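Local coordinates for peptide ABC transporter, peptide-binding protein (Thermus thermophilus, PDB 2D5W) that binds oligopeptides, here captured with a pentapeptide, and probably hands them to an ABC transporter for uptake across the membrane, at residues I302-D307 against Y548-P553; T276-R281 against N415-R420; V469-E474 against G570-P575. All coordinates share one frame; numbering follows the deposited sequence.

How the contacts relate
All three contacts reach the bound peptide, contact 2 through Arg-418. Contact 1, an antiparallel strand pair, lies between the other two, its centre about 12 Å from that of contact 2 and about 13 Å from that of contact 3. Arg-418 of contact 2 reaches into contact 1, where its NE meets Glu-304 OE1 at 2.9 Å, and it also makes a salt bridge with the peptide backbone. Contact 3 touches contact 1 lightly through Asn-552 and Gly-573 and borders the peptide with Val-469, Ser-470, Tyr-572 and Tyr-574. Contacts 2 and 3 stay apart, about 8 Å between nearest atoms, and are related through contact 1 and the ligand.

Contact 1: residues I302-D307 against Y548-P553; sequences IWEHID and YFRANP
Ile-302 and Arg-550, Trp-303 and Phe-549, Glu-304 and Tyr-548 face one another where strands 293-308 and 544-557 run antiparallel in a mixed sheet of this periplasmic-binding-protein fold. Arg-550 N gives a nearly straight bond to Ile-302 O at 2.9 Å, and Glu-304 and Tyr-548 form a hydrogen-bonded pair. The pairing continues past Glu-304 to Leu-547 and Leu-545.

Glu-304 and Tyr-548 carry one face of the sheet. The tyrosine's first torsion (chi1 52°) sets CG between the backbone N and the carbonyl carbon, which turns the ring beneath the glutamate: Glu-304 CB sits over the ring centre, 3.8 Å from the centroid, in a CH-pi contact, and CG follows over the same face. The glutamate chain then bends at chi2 (74°), bringing its carboxylate to two arginines. OE1 is held by Arg-418 in a salt bridge, while OE2 receives Arg-550 NH2 at 3.0 Å on its syn side, close to the guanidinium plane but well out of the carboxylate plane. Glu-304, together with Glu-465 close to its OE1, probably offsets the two positive charges that meet here, since the NH2 groups of Arg-550 and Arg-418 are close neighbours.

On the other face Trp-303 CD1 packs on Phe-549 CE1, the rings inclined at 39°. Trp-303 also lies against His-305, whose ring is fixed at both nitrogens: ND1 donates to Trp-303 O, and NE2 to Asp-307 OD1 from above the carboxylate plane.

Basic side-chain groups of the peptide reach the other end, packing on Ile-302 and forming a weak hydrogen bond with Asn-552 OD1. Here the isoleucine's CD1 methyl rests on the amide of Asn-552, 3.3 Å from ND2.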
loop_
_atom_site.group_PDB
_atom_site.type_symbol
_atom_site.label_atom_id
_atom_site.label_comp_id
_atom_site.label_asym_id
_atom_site.label_seq_id
_atom_site.Cartn_x
_atom_site.Cartn_y
_atom_site.Cartn_z
ATOM N N ILE A 302 6.064 -0.771 -7.570
ATOM C CA ILE A 302 5.071 0.293 -7.635
ATOM C C ILE A 302 4.394 0.166 -8.992
ATOM O O ILE A 302 4.978 0.485 -10.031
ATOM C CB ILE A 302 5.758 1.662 -7.503
ATOM C CG1 ILE A 302 6.676 1.656 -6.274
ATOM C CG2 ILE A 302 4.710 2.760 -7.370
ATOM C CD1 ILE A 302 7.722 2.752 -6.277
ATOM N N TRP A 303 3.147 -0.281 -8.969
ATOM C CA TRP A 303 2.410 -0.548 -10.191
ATOM C C TRP A 303 1.267 0.412 -10.483
ATOM O O TRP A 303 0.196 0.327 -9.869
ATOM C CB TRP A 303 1.906 -1.996 -10.123
ATOM C CG TRP A 303 1.090 -2.456 -11.285
ATOM C CD1 TRP A 303 1.467 -2.493 -12.597
ATOM C CD2 TRP A 303 -0.237 -2.985 -11.231
ATOM N NE1 TRP A 303 0.452 -3.013 -13.366
ATOM C CE2 TRP A 303 -0.606 -3.326 -12.551
ATOM C CE3 TRP A 303 -1.151 -3.207 -10.194
ATOM C CZ2 TRP A 303 -1.854 -3.875 -12.861
ATOM C CZ3 TRP A 303 -2.388 -3.753 -10.501
ATOM C CH2 TRP A 303 -2.729 -4.081 -11.824
ATOM N N GLU A 304 1.507 1.331 -11.416
ATOM C CA GLU A 304 0.487 2.294 -11.827
ATOM C C GLU A 304 -0.473 1.509 -12.718
ATOM O O GLU A 304 -0.054 0.838 -13.669
ATOM C CB GLU A 304 1.118 3.452 -12.604
ATOM C CG GLU A 304 0.148 4.596 -12.912
ATOM C CD GLU A 304 -0.195 5.459 -11.703
ATOM O OE1 GLU A 304 -1.120 6.294 -11.826
ATOM O OE2 GLU A 304 0.451 5.323 -10.640
ATOM N N HIS A 305 -1.763 1.604 -12.418
ATOM C CA HIS A 305 -2.753 0.826 -13.146
ATOM C C HIS A 305 -4.121 1.489 -13.060
ATOM O O HIS A 305 -4.302 2.486 -12.357
ATOM C CB HIS A 305 -2.859 -0.551 -12.497
ATOM C CG HIS A 305 -3.427 -0.496 -11.115
ATOM N ND1 HIS A 305 -2.717 -0.004 -10.040
ATOM C CD2 HIS A 305 -4.676 -0.750 -10.656
ATOM C CE1 HIS A 305 -3.508 0.052 -8.981
ATOM N NE2 HIS A 305 -4.702 -0.394 -9.330
ATOM N N ILE A 306 -5.088 0.908 -13.765
ATOM C CA ILE A 306 -6.451 1.404 -13.731
ATOM C C ILE A 306 -7.375 0.257 -13.348
ATOM O O ILE A 306 -7.521 -0.711 -14.098
ATOM C CB ILE A 306 -6.904 1.970 -15.099
ATOM C CG1 ILE A 306 -5.917 3.044 -15.567
ATOM C CG2 ILE A 306 -8.306 2.565 -14.973
ATOM C CD1 ILE A 306 -6.299 3.712 -16.882
ATOM N N ASP A 307 -7.972 0.344 -12.166
ATOM C CA ASP A 307 -8.911 -0.677 -11.751
ATOM C C ASP A 307 -10.224 -0.426 -12.476
ATOM O O ASP A 307 -10.528 0.704 -12.876
ATOM C CB ASP A 307 -9.098 -0.660 -10.236
ATOM C CG ASP A 307 -8.031 -1.463 -9.528
ATOM O OD1 ASP A 307 -7.276 -0.880 -8.722
ATOM O OD2 ASP A 307 -7.939 -2.684 -9.793
ATOM N N TYR A 548 2.170 1.321 -16.034
ATOM C CA TYR A 548 3.630 1.305 -16.008
ATOM C C TYR A 548 4.185 1.046 -14.614
ATOM O O TYR A 548 3.484 1.210 -13.614
ATOM C CB TYR A 548 4.205 2.622 -16.566
ATOM C CG TYR A 548 3.665 3.897 -15.946
ATOM C CD1 TYR A 548 2.551 4.549 -16.485
ATOM C CD2 TYR A 548 4.283 4.467 -14.834
ATOM C CE1 TYR A 548 2.074 5.741 -15.926
ATOM C CE2 TYR A 548 3.812 5.651 -14.272
ATOM C CZ TYR A 548 2.714 6.282 -14.819
ATOM O OH TYR A 548 2.266 7.456 -14.253
ATOM N N PHE A 549 5.445 0.618 -14.558
ATOM C CA PHE A 549 6.120 0.353 -13.289
ATOM C C PHE A 549 6.917 1.602 -12.936
ATOM O O PHE A 549 7.625 2.159 -13.774
ATOM C CB PHE A 549 7.053 -0.855 -13.410
ATOM C CG PHE A 549 6.337 -2.152 -13.675
ATOM C CD1 PHE A 549 5.410 -2.648 -12.767
ATOM C CD2 PHE A 549 6.607 -2.883 -14.826
ATOM C CE1 PHE A 549 4.759 -3.861 -13.005
ATOM C CE2 PHE A 549 5.964 -4.093 -15.069
ATOM C CZ PHE A 549 5.041 -4.582 -14.159
ATOM N N ARG A 550 6.806 2.028 -11.685
ATOM C CA ARG A 550 7.454 3.248 -11.222
ATOM C C ARG A 550 8.694 3.103 -10.363
ATOM O O ARG A 550 8.951 2.057 -9.770
ATOM C CB ARG A 550 6.436 4.084 -10.441
ATOM C CG ARG A 550 5.291 4.589 -11.289
ATOM C CD ARG A 550 4.149 5.143 -10.456
ATOM N NE ARG A 550 4.575 6.197 -9.541
ATOM C CZ ARG A 550 3.736 6.894 -8.785
ATOM N NH1 ARG A 550 4.194 7.840 -7.976
ATOM N NH2 ARG A 550 2.433 6.642 -8.841
ATOM N N ALA A 551 9.456 4.190 -10.322
ATOM C CA ALA A 551 10.649 4.315 -9.494
ATOM C C ALA A 551 10.381 5.613 -8.737
ATOM O O ALA A 551 9.922 6.596 -9.328
ATOM C CB ALA A 551 11.902 4.449 -10.349
ATOM N N ASN A 552 10.638 5.618 -7.433
ATOM C CA ASN A 552 10.399 6.809 -6.624
ATOM C C ASN A 552 11.576 7.769 -6.624
ATOM O O ASN A 552 12.718 7.365 -6.401
ATOM C CB ASN A 552 10.124 6.449 -5.157
ATOM C CG ASN A 552 8.801 5.736 -4.952
ATOM O OD1 ASN A 552 7.812 6.025 -5.621
ATOM N ND2 ASN A 552 8.772 4.815 -3.995
ATOM N N PRO A 553 11.315 9.055 -6.891
ATOM C CA PRO A 553 12.416 10.018 -6.880
ATOM C C PRO A 553 12.522 10.566 -5.456
ATOM O O PRO A 553 11.506 10.819 -4.804
ATOM C CB PRO A 553 11.956 11.077 -7.873
ATOM C CG PRO A 553 10.475 11.097 -7.663
ATOM C CD PRO A 553 10.112 9.630 -7.522
#

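Contact 2: residues T276-R281 against N415-R420; sequences TFDQGR and NVVRER
Thr-276 and Val-417 form the close-packed centre of this contact, methyl against methyl, with Thr-276 CG2 3.6 Å from Val-417 CG1. The same threonine methyl approaches the amide of Asn-415, and the second valine branch, CG2, lies beside Asp-278 OD2. Phe-344 and Phe-345 of helix 337-345 pack on Val-417 and extend this apolar patch.

The threonine hydroxyl is gripped by two partners. With chi1 at 54°, OG1 lies between the backbone N and the carbonyl carbon and donates to Asp-278 OD2 at 2.7 Å on the syn side of the carboxylate. It also accepts from a water 2.8 Å from OG1, which in turn takes the N-H of Val-417, in the first turn of helix 416-431. Thr-276 N donates to a lone pair of Gln-279 OE1, in its carbonyl plane.

The outer side is looser. Arg-420 and Asp-278, both partly exposed, run by one another in opposite senses, and their salt bridge rests on one weak bond from NH2 to OD1 (3.2 Å, 124°), with the guanidinium and carboxylate planes 60° apart. Arg-420 has a further partner in the ring of Phe-344, a cation-pi contact.

The short, weakly bonded turn 277-280 thus packs on the start of helix 416-431, which carries Arg-418 to a salt bridge with the peptide backbone; Asn-415 OD1 accepts weakly from Arg-418 N, a helix N-cap at the binding site.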
loop_
_atom_site.group_PDB
_atom_site.type_symbol
_atom_site.label_atom_id
_atom_site.label_comp_id
_atom_site.label_asym_id
_atom_site.label_seq_id
_atom_site.Cartn_x
_atom_site.Cartn_y
_atom_site.Cartn_z
ATOM N N THR A 276 6.543 13.092 -8.691
ATOM C CA THR A 276 6.488 12.012 -9.657
ATOM C C THR A 276 7.805 11.969 -10.437
ATOM O O THR A 276 8.598 12.911 -10.389
ATOM C CB THR A 276 5.262 12.157 -10.588
ATOM O OG1 THR A 276 5.250 13.454 -11.191
ATOM C CG2 THR A 276 3.979 11.983 -9.781
ATOM N N PHE A 277 8.041 10.865 -11.132
ATOM C CA PHE A 277 9.280 10.643 -11.876
ATOM C C PHE A 277 9.722 11.810 -12.758
ATOM O O PHE A 277 10.883 12.231 -12.716
ATOM C CB PHE A 277 9.125 9.380 -12.724
ATOM C CG PHE A 277 10.415 8.850 -13.284
ATOM C CD1 PHE A 277 11.191 7.953 -12.555
ATOM C CD2 PHE A 277 10.842 9.226 -14.550
ATOM C CE1 PHE A 277 12.374 7.438 -13.084
ATOM C CE2 PHE A 277 12.023 8.716 -15.088
ATOM C CZ PHE A 277 12.789 7.820 -14.353
ATOM N N ASP A 278 8.796 12.319 -13.561
ATOM C CA ASP A 278 9.073 13.433 -14.458
ATOM C C ASP A 278 9.531 14.676 -13.700
ATOM O O ASP A 278 10.401 15.414 -14.162
ATOM C CB ASP A 278 7.824 13.759 -15.285
ATOM C CG ASP A 278 6.594 14.002 -14.423
ATOM O OD1 ASP A 278 5.983 15.085 -14.546
ATOM O OD2 ASP A 278 6.235 13.108 -13.627
ATOM N N GLN A 279 8.952 14.913 -12.530
ATOM C CA GLN A 279 9.330 16.084 -11.752
ATOM C C GLN A 279 10.746 15.953 -11.205
ATOM O O GLN A 279 11.487 16.935 -11.136
ATOM C CB GLN A 279 8.344 16.294 -10.605
ATOM C CG GLN A 279 6.921 16.529 -11.067
ATOM C CD GLN A 279 5.976 16.748 -9.910
ATOM O OE1 GLN A 279 5.849 15.898 -9.027
ATOM N NE2 GLN A 279 5.313 17.896 -9.901
ATOM N N GLY A 280 11.120 14.734 -10.835
ATOM C CA GLY A 280 12.446 14.495 -10.296
ATOM C C GLY A 280 13.555 14.792 -11.285
ATOM O O GLY A 280 14.690 15.053 -10.886
ATOM N N ARG A 281 13.242 14.748 -12.576
ATOM C CA ARG A 281 14.249 15.028 -13.591
ATOM C C ARG A 281 13.965 16.317 -14.358
ATOM O O ARG A 281 14.572 16.574 -15.398
ATOM C CB ARG A 281 14.378 13.838 -14.554
ATOM C CG ARG A 281 13.105 13.437 -15.280
ATOM C CD ARG A 281 13.156 11.961 -15.692
ATOM N NE ARG A 281 14.229 11.657 -16.639
ATOM C CZ ARG A 281 14.142 11.828 -17.956
ATOM N NH1 ARG A 281 15.172 11.527 -18.737
ATOM N NH2 ARG A 281 13.019 12.284 -18.496
ATOM N N ASN A 415 -2.362 15.397 -8.357
ATOM C CA ASN A 415 -1.212 14.680 -8.888
ATOM C C ASN A 415 -1.195 15.034 -10.368
ATOM O O ASN A 415 -1.909 14.443 -11.182
ATOM C CB ASN A 415 -1.374 13.178 -8.674
ATOM C CG ASN A 415 -0.112 12.417 -8.983
ATOM O OD1 ASN A 415 0.237 12.219 -10.145
ATOM N ND2 ASN A 415 0.599 11.999 -7.939
ATOM N N VAL A 416 -0.366 16.013 -10.708
ATOM C CA VAL A 416 -0.315 16.524 -12.064
ATOM C C VAL A 416 -0.042 15.523 -13.174
ATOM O O VAL A 416 -0.702 15.576 -14.213
ATOM C CB VAL A 416 0.671 17.710 -12.153
ATOM C CG1 VAL A 416 0.715 18.255 -13.577
ATOM C CG2 VAL A 416 0.229 18.809 -11.191
ATOM N N VAL A 417 0.887 14.595 -12.977
ATOM C CA VAL A 417 1.152 13.649 -14.051
ATOM C C VAL A 417 -0.080 12.778 -14.325
ATOM O O VAL A 417 -0.333 12.398 -15.470
ATOM C CB VAL A 417 2.410 12.779 -13.764
ATOM C CG1 VAL A 417 2.094 11.670 -12.777
ATOM C CG2 VAL A 417 2.954 12.220 -15.075
ATOM N N ARG A 418 -0.860 12.473 -13.290
ATOM C CA ARG A 418 -2.074 11.686 -13.477
ATOM C C ARG A 418 -3.163 12.517 -14.155
ATOM O O ARG A 418 -3.933 11.998 -14.965
ATOM C CB ARG A 418 -2.571 11.151 -12.134
ATOM C CG ARG A 418 -1.783 9.952 -11.658
ATOM C CD ARG A 418 -2.151 9.563 -10.249
ATOM N NE ARG A 418 -1.483 8.329 -9.859
ATOM C CZ ARG A 418 -1.415 7.877 -8.612
ATOM N NH1 ARG A 418 -1.977 8.561 -7.622
ATOM N NH2 ARG A 418 -0.780 6.742 -8.361
ATOM N N GLU A 419 -3.240 13.801 -13.821
ATOM C CA GLU A 419 -4.230 14.667 -14.444
ATOM C C GLU A 419 -3.888 14.785 -15.932
ATOM O O GLU A 419 -4.778 14.798 -16.784
ATOM C CB GLU A 419 -4.248 16.028 -13.732
ATOM C CG GLU A 419 -4.743 15.889 -12.285
ATOM C CD GLU A 419 -4.618 17.147 -11.443
ATOM O OE1 GLU A 419 -3.608 17.868 -11.578
ATOM O OE2 GLU A 419 -5.525 17.398 -10.617
ATOM N N ARG A 420 -2.596 14.841 -16.244
ATOM C CA ARG A 420 -2.143 14.909 -17.630
ATOM C C ARG A 420 -2.438 13.580 -18.331
ATOM O O ARG A 420 -2.822 13.549 -19.505
ATOM C CB ARG A 420 -0.640 15.203 -17.680
ATOM C CG ARG A 420 -0.273 16.645 -17.317
ATOM C CD ARG A 420 1.221 16.782 -17.045
ATOM N NE ARG A 420 2.015 16.257 -18.151
ATOM C CZ ARG A 420 3.227 15.727 -18.022
ATOM N NH1 ARG A 420 3.866 15.271 -19.090
ATOM N NH2 ARG A 420 3.799 15.642 -16.828
HETATM O O HOH W 1 3.093 15.233 -11.050
#

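Contact 3: residues V469-E474 against G570-P575; sequences VSNLQE and GGYGYP
Gly-571 O takes a hydrogen bond from a water and C-H contacts from Asn-471 of the segment 469-474, which leaves the end of strand 463-469 at the peptide-binding cleft of this periplasmic-binding-protein fold. The water, 2.8 Å from the carbonyl oxygen, also accepts from Leu-472 N, joining the two segments by a single molecule. Asn-471 CA lies 3.2 Å from Gly-571 O in a CA-H...O contact. No direct hydrogen bond links the segments.

Asn-471 forms an Asx turn. Its first torsion (chi1 54°) places CG between the backbone N and the carbonyl carbon, from where OD1 reaches forward to take the N-H of Gln-473 at 2.8 Å, the donor standing above the carbonyl plane. The side chain lies along Tyr-572 in the same sense, with amide and ring planes 29° apart. CB stands over one face of the ring near its rim, a CH-pi contact, and ND2 comes to the phenol end without bonding to OH, the angle being poor.

That hydroxyl is instead engaged by the backbone of the bound peptide, and the tyrosine ring also makes a cation-pi contact with a basic side chain of the ligand. Ser-470 OG bonds to a polar side chain of the peptide, and Val-469 pairs antiparallel with the peptide's backbone, so the sheet continues into the ligand. Gly-571 and Gly-573 adopt positive phi angles on both sides of Tyr-572, at backbone conformations that call for glycine. Val-469 CG1 packs on Tyr-572 CB and lies 3.2 Å from Tyr-572 O.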
loop_
_atom_site.group_PDB
_atom_site.type_symbol
_atom_site.label_atom_id
_atom_site.label_comp_id
_atom_site.label_asym_id
_atom_site.label_seq_id
_atom_site.Cartn_x
_atom_site.Cartn_y
_atom_site.Cartn_z
ATOM N N VAL A 469 1.636 -0.259 -4.053
ATOM C CA VAL A 469 3.024 -0.385 -3.622
ATOM C C VAL A 469 3.036 -1.725 -2.895
ATOM O O VAL A 469 2.311 -1.912 -1.915
ATOM C CB VAL A 469 3.429 0.724 -2.634
ATOM C CG1 VAL A 469 4.892 0.557 -2.238
ATOM C CG2 VAL A 469 3.195 2.085 -3.261
ATOM N N SER A 470 3.845 -2.658 -3.376
ATOM C CA SER A 470 3.888 -3.989 -2.785
ATOM C C SER A 470 5.167 -4.341 -2.048
ATOM O O SER A 470 6.227 -3.761 -2.287
ATOM C CB SER A 470 3.664 -5.045 -3.872
ATOM O OG SER A 470 2.425 -4.868 -4.534
ATOM N N ASN A 471 5.045 -5.298 -1.133
ATOM C CA ASN A 471 6.196 -5.813 -0.406
ATOM C C ASN A 471 6.495 -7.179 -1.037
ATOM O O ASN A 471 5.900 -7.538 -2.062
ATOM C CB ASN A 471 5.905 -5.953 1.096
ATOM C CG ASN A 471 4.671 -6.778 1.383
ATOM O OD1 ASN A 471 4.331 -7.691 0.637
ATOM N ND2 ASN A 471 3.998 -6.468 2.485
ATOM N N LEU A 472 7.405 -7.941 -0.441
ATOM C CA LEU A 472 7.773 -9.244 -0.982
ATOM C C LEU A 472 6.806 -10.380 -0.658
ATOM O O LEU A 472 7.024 -11.521 -1.065
ATOM C CB LEU A 472 9.186 -9.616 -0.523
ATOM C CG LEU A 472 10.296 -8.915 -1.310
ATOM C CD1 LEU A 472 11.624 -9.051 -0.583
ATOM C CD2 LEU A 472 10.376 -9.512 -2.708
ATOM N N GLN A 473 5.739 -10.079 0.072
ATOM C CA GLN A 473 4.758 -11.104 0.401
ATOM C C GLN A 473 3.704 -11.168 -0.699
ATOM O O GLN A 473 2.521 -10.922 -0.468
ATOM C CB GLN A 473 4.112 -10.801 1.750
ATOM C CG GLN A 473 5.113 -10.725 2.896
ATOM C CD GLN A 473 4.443 -10.717 4.252
ATOM O OE1 GLN A 473 3.480 -9.985 4.476
ATOM N NE2 GLN A 473 4.956 -11.528 5.171
ATOM N N GLU A 474 4.155 -11.506 -1.903
ATOM C CA GLU A 474 3.271 -11.590 -3.061
ATOM C C GLU A 474 2.471 -12.889 -3.084
ATOM O O GLU A 474 3.039 -13.983 -3.058
ATOM C CB GLU A 474 4.092 -11.459 -4.346
ATOM C CG GLU A 474 3.271 -11.497 -5.636
ATOM C CD GLU A 474 2.230 -10.386 -5.713
ATOM O OE1 GLU A 474 2.605 -9.204 -5.552
ATOM O OE2 GLU A 474 1.039 -10.696 -5.940
ATOM N N GLY A 570 11.932 -1.452 4.683
ATOM C CA GLY A 570 10.746 -1.264 5.501
ATOM C C GLY A 570 9.591 -2.100 4.979
ATOM O O GLY A 570 8.437 -1.895 5.356
ATOM N N GLY A 571 9.912 -3.046 4.100
ATOM C CA GLY A 571 8.907 -3.911 3.515
ATOM C C GLY A 571 8.362 -3.393 2.194
ATOM O O GLY A 571 8.397 -4.098 1.187
ATOM N N TYR A 572 7.883 -2.152 2.195
ATOM C CA TYR A 572 7.284 -1.544 1.010
ATOM C C TYR A 572 8.188 -0.659 0.168
ATOM O O TYR A 572 7.737 -0.061 -0.810
ATOM C CB TYR A 572 6.046 -0.756 1.422
ATOM C CG TYR A 572 4.934 -1.630 1.945
ATOM C CD1 TYR A 572 4.124 -2.356 1.072
ATOM C CD2 TYR A 572 4.689 -1.733 3.313
ATOM C CE1 TYR A 572 3.094 -3.163 1.549
ATOM C CE2 TYR A 572 3.662 -2.537 3.800
ATOM C CZ TYR A 572 2.870 -3.246 2.912
ATOM O OH TYR A 572 1.848 -4.035 3.392
ATOM N N GLY A 573 9.449 -0.546 0.550
ATOM C CA GLY A 573 10.361 0.250 -0.240
ATOM C C GLY A 573 10.242 1.743 -0.057
ATOM O O GLY A 573 9.951 2.479 -1.001
ATOM N N TYR A 574 10.436 2.191 1.171
ATOM C CA TYR A 574 10.406 3.611 1.450
ATOM C C TYR A 574 11.386 3.932 2.561
ATOM O O TYR A 574 11.940 3.033 3.199
ATOM C CB TYR A 574 8.982 4.093 1.778
ATOM C CG TYR A 574 8.153 3.247 2.722
ATOM C CD1 TYR A 574 6.762 3.333 2.695
ATOM C CD2 TYR A 574 8.741 2.393 3.654
ATOM C CE1 TYR A 574 5.973 2.596 3.571
ATOM C CE2 TYR A 574 7.958 1.650 4.538
ATOM C CZ TYR A 574 6.575 1.759 4.489
ATOM O OH TYR A 574 5.791 1.036 5.358
ATOM N N PRO A 575 11.662 5.222 2.768
ATOM C CA PRO A 575 12.591 5.644 3.814
ATOM C C PRO A 575 11.893 5.630 5.164
ATOM O O PRO A 575 10.675 5.462 5.232
ATOM C CB PRO A 575 12.968 7.052 3.378
ATOM C CG PRO A 575 11.699 7.548 2.771
ATOM C CD PRO A 575 11.220 6.371 1.956
HETATM O O HOH W 2 9.187 -6.810 1.356
#